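Local coordinates for protein MdbA (Actinomyces oris, PDB 4Z7X) that probably forms disulfide bonds in exported proteins as a thioredoxin-family thiol-disulfide oxidoreductase, in a pathway linked to pilus assembly, at residues A[59-64]-A[197-202]; A[36-41]-A[93-98]; A[75-80]-A[215-220]; A[107-112]-A[178-183]; A[51-56]-A[86-91]. All coordinates share one frame; numbering follows the deposited sequence. Where two conformers were deposited one is given.

Interaction 1: A[59-64]-A[197-202]; sequences LDIYFD and PTVFFK
Y62 and F200 lean against each other on one face of an antiparallel strand pair that belongs to the central sheet of a thioredoxin fold. Strands 59-63 and 198-201 run almost exactly opposed, 171° between their directions, with D60–F200 and Y62–T198 as hydrogen-bonded pairs and L59–F201 and I61–V199 as non-hydrogen-bonded pairs. On the face that carries D60, Y62, T198 and F200, the aromatic meeting is oblique, Y62 CE1 lying 3.9 Å from F200 CE2. The phenol ring also turns one edge to the carbonyl oxygen of T198, the same oxygen that accepts the backbone N of Y62 at 2.9 Å. D60 presents CB to the edge of the F200 ring, its carboxylate standing steeply, 75°, to that ring; OD2 passes F200 CB at 4.0 Å, while OD1 is bonded to NE2 of H95, a residue of the neighbouring strand 91-96 whose ring also stacks on Y62. The opposite face is aliphatic at its centre. With CG swung away from its own N (chi1 -178°), L59 sends CD1 across to V199 CG1 at 3.8 Å and to F201 CB at 4.1 Å, whereas I61 barely reaches V199. A cis peptide bond precedes P197, which touches C70 of the CxxC, probably the redox motif, at the start of helix 68-86, an arrangement consistent with the cis-proline of thioredoxin-like enzymes. The strand pairing continues up to this proline: the carbonyl oxygen of Y62 accepts T198 N and, at 3.1 Å, is also approached by P197 CA through a CA-H...O contact.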
# COMPACT_ATOMS: atom_id res chain seq x y z
N LEU A 59 -3.18 -8.57 -8.05
CA LEU A 59 -4.22 -7.99 -7.17
C LEU A 59 -3.82 -6.54 -6.88
O LEU A 59 -2.80 -6.30 -6.21
CB LEU A 59 -4.33 -8.75 -5.86
CG LEU A 59 -5.39 -8.30 -4.88
CD1 LEU A 59 -6.79 -8.63 -5.38
CD2 LEU A 59 -5.11 -8.94 -3.52
N ASP A 60 -4.60 -5.60 -7.43
CA ASP A 60 -4.32 -4.18 -7.29
C ASP A 60 -5.21 -3.65 -6.17
O ASP A 60 -6.44 -3.86 -6.22
CB ASP A 60 -4.76 -3.43 -8.57
CG ASP A 60 -3.84 -3.63 -9.73
OD1 ASP A 60 -2.67 -3.29 -9.59
OD2 ASP A 60 -4.29 -4.11 -10.82
N ILE A 61 -4.64 -2.94 -5.22
CA ILE A 61 -5.38 -2.28 -4.17
C ILE A 61 -5.06 -0.77 -4.19
O ILE A 61 -3.93 -0.37 -3.96
CB ILE A 61 -5.07 -2.85 -2.77
CG1 ILE A 61 -5.33 -4.39 -2.75
CG2 ILE A 61 -5.95 -2.16 -1.74
CD1 ILE A 61 -4.95 -5.08 -1.48
N TYR A 62 -6.10 0.01 -4.47
CA TYR A 62 -6.06 1.47 -4.41
C TYR A 62 -6.57 1.88 -3.03
O TYR A 62 -7.68 1.48 -2.62
CB TYR A 62 -6.91 2.13 -5.51
CG TYR A 62 -6.35 1.99 -6.88
CD1 TYR A 62 -6.51 0.82 -7.63
CD2 TYR A 62 -5.67 3.04 -7.46
CE1 TYR A 62 -5.95 0.72 -8.91
CE2 TYR A 62 -5.15 2.96 -8.74
CZ TYR A 62 -5.29 1.80 -9.46
OH TYR A 62 -4.74 1.69 -10.73
N PHE A 63 -5.75 2.65 -2.32
CA PHE A 63 -6.03 2.96 -0.92
C PHE A 63 -5.55 4.36 -0.55
O PHE A 63 -4.76 4.98 -1.26
CB PHE A 63 -5.33 1.94 -0.03
CG PHE A 63 -3.85 2.12 0.04
CD1 PHE A 63 -2.99 1.58 -0.91
CD2 PHE A 63 -3.32 2.98 0.98
CE1 PHE A 63 -1.64 1.83 -0.82
CE2 PHE A 63 -1.98 3.23 1.07
CZ PHE A 63 -1.12 2.66 0.15
N ASP A 64 -6.11 4.86 0.56
CA ASP A 64 -5.67 6.09 1.23
C ASP A 64 -5.45 5.74 2.71
O ASP A 64 -6.34 5.18 3.35
CB ASP A 64 -6.78 7.17 1.09
CG ASP A 64 -6.38 8.53 1.64
OD1 ASP A 64 -5.51 8.59 2.51
OD2 ASP A 64 -7.01 9.55 1.25
N PRO A 197 -11.45 1.79 -0.52
CA PRO A 197 -10.56 1.13 -1.47
C PRO A 197 -11.22 0.83 -2.81
O PRO A 197 -12.44 0.80 -2.90
CB PRO A 197 -10.21 -0.18 -0.75
CG PRO A 197 -11.38 -0.46 0.11
CD PRO A 197 -11.96 0.85 0.52
N THR A 198 -10.40 0.63 -3.85
CA THR A 198 -10.84 0.06 -5.11
C THR A 198 -9.90 -1.11 -5.35
O THR A 198 -8.68 -0.95 -5.22
CB THR A 198 -10.81 1.06 -6.30
OG1 THR A 198 -11.75 2.12 -6.07
CG2 THR A 198 -11.18 0.34 -7.57
N VAL A 199 -10.45 -2.26 -5.70
CA VAL A 199 -9.66 -3.48 -5.89
C VAL A 199 -9.92 -4.07 -7.28
O VAL A 199 -11.06 -4.17 -7.74
CB VAL A 199 -10.03 -4.50 -4.77
CG1 VAL A 199 -9.29 -5.81 -4.92
CG2 VAL A 199 -9.72 -3.91 -3.38
N PHE A 200 -8.83 -4.48 -7.93
CA PHE A 200 -8.90 -5.22 -9.19
C PHE A 200 -8.13 -6.52 -9.02
O PHE A 200 -7.12 -6.58 -8.29
CB PHE A 200 -8.28 -4.40 -10.31
CG PHE A 200 -9.00 -3.13 -10.59
CD1 PHE A 200 -10.00 -3.10 -11.55
CD2 PHE A 200 -8.60 -1.95 -9.97
CE1 PHE A 200 -10.66 -1.92 -11.81
CE2 PHE A 200 -9.26 -0.76 -10.23
CZ PHE A 200 -10.29 -0.75 -11.17
N PHE A 201 -8.62 -7.56 -9.68
CA PHE A 201 -7.93 -8.85 -9.74
C PHE A 201 -7.92 -9.33 -11.16
O PHE A 201 -8.95 -9.41 -11.80
CB PHE A 201 -8.57 -9.89 -8.81
CG PHE A 201 -7.83 -11.20 -8.84
CD1 PHE A 201 -6.52 -11.26 -8.47
CD2 PHE A 201 -8.45 -12.34 -9.31
CE1 PHE A 201 -5.82 -12.46 -8.53
CE2 PHE A 201 -7.77 -13.52 -9.37
CZ PHE A 201 -6.45 -13.58 -8.99
N LYS A 202 -6.72 -9.58 -11.68
CA LYS A 202 -6.54 -9.84 -13.11
C LYS A 202 -7.18 -8.76 -13.99
O LYS A 202 -7.76 -9.06 -15.05
CB LYS A 202 -7.10 -11.20 -13.48
CG LYS A 202 -6.46 -12.34 -12.74
CD LYS A 202 -7.19 -13.66 -12.93
CE LYS A 202 -6.81 -14.30 -14.24
NZ LYS A 202 -7.40 -15.65 -14.40

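Interaction 2: A[36-41]-A[93-98]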
# COMPACT_ATOMS: atom_id res chain seq x y z
N LEU A 36 6.68 2.50 -9.14
CA LEU A 36 6.39 2.51 -10.56
C LEU A 36 5.86 3.87 -11.03
O LEU A 36 5.58 4.76 -10.22
CB LEU A 36 5.41 1.40 -10.88
CG LEU A 36 5.88 -0.01 -10.59
CD1 LEU A 36 4.78 -0.97 -10.90
CD2 LEU A 36 7.09 -0.38 -11.40
N SER A 37 5.68 4.00 -12.34
CA SER A 37 5.34 5.27 -12.95
C SER A 37 3.94 5.74 -12.59
O SER A 37 3.59 6.90 -12.80
CB SER A 37 5.48 5.18 -14.47
OG SER A 37 4.61 4.21 -15.01
N ASP A 38 3.13 4.82 -12.03
CA ASP A 38 1.77 5.17 -11.55
C ASP A 38 1.67 5.31 -10.05
O ASP A 38 0.58 5.32 -9.50
CB ASP A 38 0.72 4.20 -12.08
CG ASP A 38 0.84 2.82 -11.47
OD1 ASP A 38 1.89 2.58 -10.79
OD2 ASP A 38 -0.08 1.98 -11.70
N ALA A 39 2.82 5.43 -9.39
CA ALA A 39 2.94 5.57 -7.94
C ALA A 39 2.81 4.26 -7.13
O ALA A 39 2.96 4.30 -5.92
CB ALA A 39 2.01 6.64 -7.37
N SER A 40 2.57 3.14 -7.81
CA SER A 40 2.35 1.89 -7.10
C SER A 40 3.68 1.22 -6.76
O SER A 40 4.75 1.54 -7.34
CB SER A 40 1.48 0.90 -7.92
OG SER A 40 2.08 0.49 -9.16
N TRP A 41 3.62 0.25 -5.86
CA TRP A 41 4.73 -0.65 -5.63
C TRP A 41 4.20 -2.06 -5.50
O TRP A 41 3.03 -2.25 -5.19
CB TRP A 41 5.59 -0.25 -4.46
CG TRP A 41 5.08 -0.46 -3.11
CD1 TRP A 41 5.44 -1.48 -2.28
CD2 TRP A 41 4.20 0.39 -2.33
NE1 TRP A 41 4.85 -1.31 -1.06
CE2 TRP A 41 4.08 -0.18 -1.06
CE3 TRP A 41 3.47 1.55 -2.60
CZ2 TRP A 41 3.31 0.39 -0.05
CZ3 TRP A 41 2.69 2.12 -1.61
CH2 TRP A 41 2.63 1.54 -0.35
N ALA A 93 -0.10 -5.38 -5.86
CA ALA A 93 0.27 -4.03 -6.25
C ALA A 93 -0.51 -3.02 -5.41
O ALA A 93 -1.75 -3.04 -5.40
CB ALA A 93 -0.01 -3.80 -7.73
N LEU A 94 0.21 -2.19 -4.68
CA LEU A 94 -0.37 -1.20 -3.76
C LEU A 94 -0.30 0.16 -4.41
O LEU A 94 0.76 0.57 -4.83
CB LEU A 94 0.34 -1.19 -2.42
CG LEU A 94 0.22 -2.48 -1.61
CD1 LEU A 94 1.00 -2.40 -0.31
CD2 LEU A 94 -1.20 -2.85 -1.32
N HIS A 95 -1.47 0.82 -4.51
CA HIS A 95 -1.60 2.11 -5.21
C HIS A 95 -2.08 3.18 -4.22
O HIS A 95 -3.25 3.21 -3.89
CB HIS A 95 -2.62 2.03 -6.34
CG HIS A 95 -2.33 1.03 -7.41
ND1 HIS A 95 -1.97 1.40 -8.70
CD2 HIS A 95 -2.41 -0.32 -7.41
CE1 HIS A 95 -1.84 0.31 -9.44
NE2 HIS A 95 -2.11 -0.75 -8.69
N PRO A 96 -1.17 4.07 -3.77
CA PRO A 96 -1.54 5.06 -2.77
C PRO A 96 -2.19 6.28 -3.42
O PRO A 96 -1.85 6.63 -4.53
CB PRO A 96 -0.18 5.45 -2.18
CG PRO A 96 0.74 5.35 -3.35
CD PRO A 96 0.25 4.16 -4.13
N CYS A 97 -3.10 6.90 -2.70
CA CYS A 97 -3.58 8.23 -3.04
C CYS A 97 -3.96 9.04 -1.81
O CYS A 97 -3.88 8.57 -0.69
CB CYS A 97 -4.76 8.11 -4.02
SG CYS A 97 -6.27 7.50 -3.26
N LYS A 98 -4.33 10.29 -2.04
CA LYS A 98 -4.73 11.21 -0.99
C LYS A 98 -6.14 11.72 -1.28
O LYS A 98 -6.42 12.92 -1.18
CB LYS A 98 -3.69 12.34 -0.91
CG LYS A 98 -3.79 13.26 0.31
CD LYS A 98 -2.56 14.17 0.45
CE LYS A 98 -2.77 15.27 1.46
NZ LYS A 98 -1.66 16.26 1.54
O HOH W 1 -1.84 4.14 -9.19
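D38 and S40 approach H95 through similar first torsions: both D38 CG (chi1 69°) and S40 OG (chi1 62°) are tucked between their own backbone N and carbonyl carbon. This folding brings D38 OD1 within 2.7 Å of S40 OG, which donates to its syn lone pair, while S40 N reaches the same oxygen from above the carboxylate plane, closing an Asx turn. With its hydroxyl so occupied, S40 lays CB over the imidazole face, 3.7 Å from the H95 ring centroid, a CH-pi contact. The other carboxylate oxygen, D38 OD2, comes to the ring's edge at 3.3 Å from H95 CE1 and forms a salt bridge with R191. A water held at H95 ND1 donates to D38 O, linking the two once more. In this thioredoxin-like sheet the strand that begins at W41 lies at one edge, and it is joined to strand 91-96 as an antiparallel hydrogen-bonded pair: W41 N donates to L94 O at 3.1 Å, and L94 N returns a bond to W41 O at 2.9 Å. The indole bends over its partner strand, so that L94 CB stands almost exactly on the normal of its six-membered ring, 3.9 Å from the centroid, and L94 CD1 lies 3.6 Å from W41 CZ2. Farther along, P96 CD lies 3.3 Å from A39 O, and W41 NE1 is bonded to the hydroxyl of Y43.

Interaction 3: A[75-80]-A[215-220]; sequences GLHTQE and TSLTEL
E80 reaches from helix 68-86 to the start of helix 216-222 and offers both carboxylate oxygens to its first turn. OE1 accepts the backbone N of L217 at 2.9 Å, on the syn side though out of plane. OE2 takes two bonds from T218: the hydroxyl OG1 at 2.6 Å, on the anti lone pair, and the backbone N at 2.8 Å, well above the carboxylate plane. T215 occupies the N-cap position, but its OG1 turns to E219 instead of capping, leaving E80 to meet these amides from another helix. One turn back, H77 steadies the carboxylate. Its ND1 donates at 2.8 Å to the anti lone pair of E80 OE1, nearly in the imidazole plane. The same ring is edged by S216 OG, 3.2 Å from H77 CE1 and itself bonded to T213 O, and L217 CD1 lies 3.7 Å from H77 ND1. Around this, L76 CG sits over the centre of one imidazole face, and L217 also packs on I81. Helix 68-86, which follows strand 58-63 in the beta-alpha-beta unit of the thioredoxin fold, is here joined to the chain's last helix. Four donors thus grip a buried carboxylate, which the positive end of a helix would probably help to keep ionised.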
# COMPACT_ATOMS: atom_id res chain seq x y z
N GLY A 75 -7.15 -4.45 7.95
CA GLY A 75 -7.27 -5.30 9.11
C GLY A 75 -7.87 -6.69 8.79
O GLY A 75 -7.39 -7.71 9.27
N LEU A 76 -8.90 -6.72 7.97
CA LEU A 76 -9.57 -7.96 7.65
C LEU A 76 -8.71 -8.89 6.79
O LEU A 76 -8.75 -10.09 6.95
CB LEU A 76 -10.88 -7.66 6.92
CG LEU A 76 -11.79 -8.82 6.54
CD1 LEU A 76 -12.17 -9.60 7.80
CD2 LEU A 76 -13.03 -8.35 5.78
N HIS A 77 -8.01 -8.31 5.83
CA HIS A 77 -7.37 -9.09 4.77
C HIS A 77 -5.86 -9.24 4.88
O HIS A 77 -5.28 -9.98 4.09
CB HIS A 77 -7.71 -8.53 3.40
CG HIS A 77 -9.17 -8.59 3.08
ND1 HIS A 77 -9.84 -9.78 2.87
CD2 HIS A 77 -10.10 -7.61 2.97
CE1 HIS A 77 -11.11 -9.54 2.63
NE2 HIS A 77 -11.30 -8.23 2.69
N THR A 78 -5.22 -8.57 5.84
CA THR A 78 -3.75 -8.63 5.88
C THR A 78 -3.21 -10.05 5.99
O THR A 78 -2.24 -10.39 5.33
CB THR A 78 -3.12 -7.70 6.94
OG1 THR A 78 -1.69 -7.82 6.90
CG2 THR A 78 -3.63 -8.00 8.37
N GLN A 79 -3.82 -10.87 6.82
CA GLN A 79 -3.31 -12.22 7.02
C GLN A 79 -3.37 -13.01 5.72
O GLN A 79 -2.38 -13.65 5.32
CB GLN A 79 -4.11 -12.92 8.11
CG GLN A 79 -3.52 -14.25 8.46
CD GLN A 79 -2.20 -14.13 9.22
OE1 GLN A 79 -1.84 -13.09 9.85
NE2 GLN A 79 -1.44 -15.20 9.13
N GLU A 80 -4.50 -12.94 5.02
CA GLU A 80 -4.62 -13.75 3.78
C GLU A 80 -3.82 -13.15 2.61
O GLU A 80 -3.35 -13.87 1.76
CB GLU A 80 -6.08 -13.98 3.37
CG GLU A 80 -6.85 -12.78 2.86
CD GLU A 80 -8.17 -13.18 2.23
OE1 GLU A 80 -9.10 -12.34 2.19
OE2 GLU A 80 -8.30 -14.35 1.77
N THR A 215 -11.11 -14.76 4.50
CA THR A 215 -10.66 -15.67 3.46
C THR A 215 -11.27 -15.36 2.10
O THR A 215 -11.10 -16.14 1.15
CB THR A 215 -11.05 -17.12 3.81
OG1 THR A 215 -12.46 -17.19 4.04
CG2 THR A 215 -10.30 -17.54 5.00
N SER A 216 -11.97 -14.24 2.01
CA SER A 216 -12.67 -13.93 0.76
C SER A 216 -11.76 -13.65 -0.44
O SER A 216 -12.11 -14.02 -1.54
CB SER A 216 -13.72 -12.85 0.96
OG SER A 216 -13.18 -11.71 1.58
N LEU A 217 -10.58 -13.06 -0.23
CA LEU A 217 -9.65 -12.87 -1.35
C LEU A 217 -9.10 -14.23 -1.79
O LEU A 217 -8.93 -14.48 -2.98
CB LEU A 217 -8.48 -11.88 -1.05
CG LEU A 217 -8.95 -10.42 -0.93
CD1 LEU A 217 -7.84 -9.64 -0.28
CD2 LEU A 217 -9.30 -9.84 -2.29
N THR A 218 -8.79 -15.09 -0.84
CA THR A 218 -8.31 -16.43 -1.15
C THR A 218 -9.30 -17.21 -2.01
O THR A 218 -8.93 -17.83 -3.02
CB THR A 218 -7.90 -17.16 0.13
OG1 THR A 218 -6.91 -16.38 0.80
CG2 THR A 218 -7.36 -18.50 -0.17
N GLU A 219 -10.57 -17.12 -1.64
CA GLU A 219 -11.65 -17.75 -2.41
C GLU A 219 -11.75 -17.22 -3.82
O GLU A 219 -11.90 -18.00 -4.77
CB GLU A 219 -12.97 -17.60 -1.68
CG GLU A 219 -12.99 -18.36 -0.35
CD GLU A 219 -13.99 -17.82 0.67
OE1 GLU A 219 -14.90 -17.03 0.30
OE2 GLU A 219 -13.87 -18.20 1.85
N LEU A 220 -11.64 -15.90 -3.97
CA LEU A 220 -11.61 -15.27 -5.28
C LEU A 220 -10.43 -15.78 -6.11
O LEU A 220 -10.58 -16.17 -7.26
CB LEU A 220 -11.52 -13.77 -5.11
CG LEU A 220 -11.29 -12.95 -6.40
CD1 LEU A 220 -12.39 -13.20 -7.42
CD2 LEU A 220 -11.14 -11.48 -6.09

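Interaction 4: A[107-112]-A[178-183]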
# COMPACT_ATOMS: atom_id res chain seq x y z
N VAL A 107 1.98 12.53 5.83
CA VAL A 107 2.90 12.14 6.90
C VAL A 107 3.27 10.66 6.72
O VAL A 107 4.47 10.30 6.70
CB VAL A 107 2.30 12.41 8.27
CG1 VAL A 107 3.22 11.90 9.38
CG2 VAL A 107 2.06 13.91 8.45
N VAL A 108 2.25 9.82 6.60
CA VAL A 108 2.49 8.39 6.43
C VAL A 108 3.26 8.11 5.14
O VAL A 108 4.22 7.32 5.16
CB VAL A 108 1.21 7.54 6.44
CG1 VAL A 108 1.56 6.07 6.28
CG2 VAL A 108 0.42 7.75 7.71
N MSE A 109 2.87 8.76 4.02
CA MSE A 109 3.58 8.50 2.77
C MSE A 109 5.06 8.90 2.83
O MSE A 109 5.92 8.26 2.25
CB MSE A 109 2.85 9.07 1.55
CG MSE A 109 1.61 8.24 1.30
SE MSE A 109 0.62 8.81 -0.29
CE MSE A 109 1.97 8.37 -1.61
N ASN A 110 5.38 9.99 3.52
CA ASN A 110 6.77 10.35 3.66
C ASN A 110 7.56 9.32 4.47
O ASN A 110 8.68 8.97 4.11
CB ASN A 110 6.88 11.75 4.26
CG ASN A 110 6.79 12.82 3.19
OD1 ASN A 110 7.68 12.90 2.37
ND2 ASN A 110 5.72 13.62 3.18
N ALA A 111 6.97 8.78 5.54
CA ALA A 111 7.65 7.76 6.32
C ALA A 111 7.74 6.45 5.51
O ALA A 111 8.77 5.80 5.49
CB ALA A 111 6.91 7.48 7.62
N MSE A 112 6.67 6.11 4.79
CA MSE A 112 6.68 4.93 3.93
C MSE A 112 7.73 5.05 2.85
O MSE A 112 8.37 4.07 2.49
CB MSE A 112 5.31 4.68 3.30
CG MSE A 112 5.28 3.46 2.36
SE MSE A 112 6.00 1.76 3.15
CE MSE A 112 4.30 1.27 3.99
N GLY A 178 6.77 14.42 -1.53
CA GLY A 178 5.58 15.10 -2.03
C GLY A 178 5.26 14.80 -3.46
O GLY A 178 4.11 14.79 -3.82
N LYS A 179 6.29 14.58 -4.28
CA LYS A 179 6.04 14.21 -5.68
C LYS A 179 5.34 12.87 -5.81
O LYS A 179 4.52 12.64 -6.71
CB LYS A 179 7.33 14.15 -6.51
CG LYS A 179 7.89 15.52 -6.84
CD LYS A 179 9.23 15.42 -7.57
CE LYS A 179 9.20 14.62 -8.86
NZ LYS A 179 10.57 14.58 -9.47
N TRP A 180 5.64 11.98 -4.89
CA TRP A 180 5.00 10.66 -4.90
C TRP A 180 3.52 10.79 -4.56
O TRP A 180 2.67 10.16 -5.18
CB TRP A 180 5.67 9.75 -3.88
CG TRP A 180 5.18 8.34 -3.85
CD1 TRP A 180 4.65 7.63 -4.87
CD2 TRP A 180 5.18 7.48 -2.72
NE1 TRP A 180 4.34 6.35 -4.46
CE2 TRP A 180 4.67 6.23 -3.14
CE3 TRP A 180 5.60 7.61 -1.41
CZ2 TRP A 180 4.51 5.16 -2.28
CZ3 TRP A 180 5.43 6.54 -0.55
CH2 TRP A 180 4.93 5.33 -0.99
N VAL A 181 3.22 11.58 -3.55
CA VAL A 181 1.83 11.85 -3.15
C VAL A 181 1.06 12.44 -4.35
O VAL A 181 -0.03 11.97 -4.71
CB VAL A 181 1.78 12.81 -1.95
CG1 VAL A 181 0.37 13.19 -1.58
CG2 VAL A 181 2.53 12.21 -0.76
N LYS A 182 1.66 13.43 -5.01
CA LYS A 182 1.02 14.04 -6.16
C LYS A 182 0.78 13.00 -7.29
O LYS A 182 -0.28 12.98 -7.93
CB LYS A 182 1.86 15.25 -6.64
CG LYS A 182 1.75 16.45 -5.70
CD LYS A 182 2.45 17.75 -6.13
CE LYS A 182 3.83 17.98 -5.49
NZ LYS A 182 3.82 18.73 -4.19
N LEU A 183 1.74 12.12 -7.52
CA LEU A 183 1.63 11.14 -8.59
C LEU A 183 0.51 10.14 -8.29
O LEU A 183 -0.23 9.73 -9.20
CB LEU A 183 2.95 10.40 -8.79
CG LEU A 183 3.01 9.41 -9.93
CD1 LEU A 183 2.82 10.06 -11.30
CD2 LEU A 183 4.38 8.72 -9.92
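M109, a selenomethionine in this crystal, lays its terminal methyl on the indole face of W180. The contact is first aromatic: M109 CE stands 3.7 Å from the centroid of the six-membered ring, 17° off its normal, a CH-pi arrangement, while SE stays farther above the same face at 5.3 Å from that centroid, a distant Met-aromatic contact. The bend at chi3 (65°) turns the methyl down onto the ring and leaves the selenium behind it. M112, likewise a selenomethionine, meets the indole at its edge, CG lying in plane 3.9 Å from W180 CH2. Aliphatic packing comes next. V181 CG2 lies alongside the M109 chain, 3.9 Å from M109 CB and equally close to SE. Polar groups take little part across the helices; the carbonyl oxygen of M109 lies 3.3 Å from W180 CZ3. N110 OD1 accepts from Y177 N and ND2 bonds to D175, tying helix 103-118 to the chain just before G178. The two helices cross steeply, at 118°, with axes 9.6 Å apart. The helices from 103-118 to 168-174 are consistent with a DsbA-like helical insertion, whereas helix 178-190, which leads on to strand 198-201, probably returns the chain to the thioredoxin fold. W180 NE1 bonds to A39 O in the loop before strand 41-43, P96 of strand 91-96 touches M109, and M112 packs on F126 and H127 of helix 123-140.

Interaction 5: A[51-56]-A[86-91]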
# COMPACT_ATOMS: atom_id res chain seq x y z
N THR A 51 8.15 -21.34 -13.53
CA THR A 51 7.62 -21.67 -12.18
C THR A 51 6.12 -21.39 -12.06
O THR A 51 5.58 -20.48 -12.73
CB THR A 51 8.37 -20.93 -11.03
OG1 THR A 51 8.00 -19.54 -10.98
CG2 THR A 51 9.87 -21.04 -11.23
N VAL A 52 5.47 -22.15 -11.17
CA VAL A 52 4.06 -21.96 -10.85
C VAL A 52 3.87 -20.54 -10.33
O VAL A 52 2.86 -19.87 -10.65
CB VAL A 52 3.55 -23.00 -9.80
CG1 VAL A 52 2.11 -22.71 -9.40
CG2 VAL A 52 3.68 -24.42 -10.36
N ALA A 53 4.86 -20.04 -9.57
CA ALA A 53 4.84 -18.66 -9.08
C ALA A 53 4.67 -17.61 -10.19
O ALA A 53 4.13 -16.55 -9.92
CB ALA A 53 6.10 -18.36 -8.27
N ALA A 54 5.09 -17.91 -11.44
CA ALA A 54 4.98 -16.95 -12.53
C ALA A 54 3.54 -16.72 -12.95
O ALA A 54 3.24 -15.66 -13.49
CB ALA A 54 5.81 -17.38 -13.73
N SER A 55 2.67 -17.70 -12.66
CA SER A 55 1.23 -17.58 -12.90
C SER A 55 0.54 -16.63 -11.94
O SER A 55 -0.69 -16.48 -12.07
CB SER A 55 0.50 -18.96 -12.81
OG SER A 55 1.02 -19.90 -13.73
N ALA A 56 1.27 -16.02 -10.97
CA ALA A 56 0.62 -15.15 -9.98
C ALA A 56 -0.06 -13.90 -10.55
O ALA A 56 0.59 -12.91 -10.93
CB ALA A 56 1.55 -14.76 -8.87
N SER A 86 2.99 -15.57 0.30
CA SER A 86 3.87 -16.65 0.72
C SER A 86 3.67 -17.89 -0.16
O SER A 86 4.63 -18.58 -0.47
CB SER A 86 3.61 -16.97 2.17
OG SER A 86 4.59 -17.84 2.63
N ASP A 87 2.43 -18.13 -0.53
CA ASP A 87 2.05 -19.27 -1.40
C ASP A 87 2.27 -18.99 -2.90
O ASP A 87 2.01 -19.85 -3.72
CB ASP A 87 0.60 -19.67 -1.11
CG ASP A 87 0.43 -20.28 0.27
OD1 ASP A 87 1.37 -20.96 0.77
OD2 ASP A 87 -0.66 -20.11 0.85
N LYS A 88 2.76 -17.79 -3.22
CA LYS A 88 3.07 -17.41 -4.61
C LYS A 88 1.85 -17.45 -5.52
O LYS A 88 1.95 -17.78 -6.71
CB LYS A 88 4.22 -18.26 -5.18
CG LYS A 88 5.47 -18.24 -4.32
CD LYS A 88 5.87 -16.81 -4.00
CE LYS A 88 7.35 -16.60 -3.72
NZ LYS A 88 7.67 -15.14 -3.88
N LYS A 89 0.69 -17.05 -4.96
CA LYS A 89 -0.58 -17.07 -5.69
C LYS A 89 -1.03 -15.72 -6.23
O LYS A 89 -1.92 -15.67 -7.07
CB LYS A 89 -1.68 -17.62 -4.77
CG LYS A 89 -1.49 -19.09 -4.45
CD LYS A 89 -2.70 -19.72 -3.79
CE LYS A 89 -2.56 -21.24 -3.73
NZ LYS A 89 -2.62 -21.92 -5.04
N ILE A 90 -0.46 -14.63 -5.72
CA ILE A 90 -0.75 -13.31 -6.29
C ILE A 90 0.53 -12.50 -6.46
O ILE A 90 1.54 -12.74 -5.78
CB ILE A 90 -1.70 -12.46 -5.42
CG1 ILE A 90 -1.10 -12.16 -4.03
CG2 ILE A 90 -3.07 -13.13 -5.28
CD1 ILE A 90 -2.00 -11.23 -3.20
N THR A 91 0.45 -11.51 -7.33
CA THR A 91 1.36 -10.37 -7.34
C THR A 91 0.54 -9.21 -6.74
O THR A 91 -0.51 -8.89 -7.23
CB THR A 91 1.72 -10.03 -8.78
OG1 THR A 91 2.46 -11.10 -9.35
CG2 THR A 91 2.51 -8.75 -8.84
O HOH W 2 0.92 -18.78 -8.98
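A56 meets the peptide group joining I90 and T91 on its flat side: the methyl stands squarely over that plane, with A56 CB 3.5 Å from I90 C. Another flat group, the carbonyl of A56, is approached from off its own plane by the T91 hydroxyl, OG1 donating to A56 O at 3.0 Å from 42° above it, away from a lone pair. T91 OG1 sits beside its own backbone N (chi1 -65°), on the side from which this oxygen can be reached; a weak bond to G44 O is its second link. The segments lie at the starts of the two parallel strands of a thioredoxin-type beta-alpha-beta unit: residues 51-56 lead into strand 58-63, and residues 86-91 carry the chain from helix 68-86 into strand 91-96. The helix closes with a Schellman motif at K88, whose positive phi (61°) turns the chain toward the short 3-10 segment 52-55. There K88 CB packs on A53 CB at 3.6 Å, the lysine chain then bending away at chi2. A water bridges the two backbones, donating to K88 O at 2.7 Å and to V52 O at 2.8 Å.

From the N terminus, residues 36-41 open interaction 2, and 51-56 open interaction 5, which closes first, at 86-91, wholly within the loop of interaction 2 that ends at 93-98. Before either closes, 59-64 and 75-80 have opened interactions 1 and 3, so both of these cross interactions 2 and 5. Interaction 4 opens and closes later, between 107-112 and 178-183, inside the spans of interactions 1 and 3, which end at 197-202 and 215-220 and cross each other. Interactions 1 and 2 add antiparallel partners outside the neighbouring strands 58-63 and 91-96, interaction 5 joins loops at one end, interaction 3 ties the last helix to helix 68-86, and interaction 4 packs helices against interaction 2.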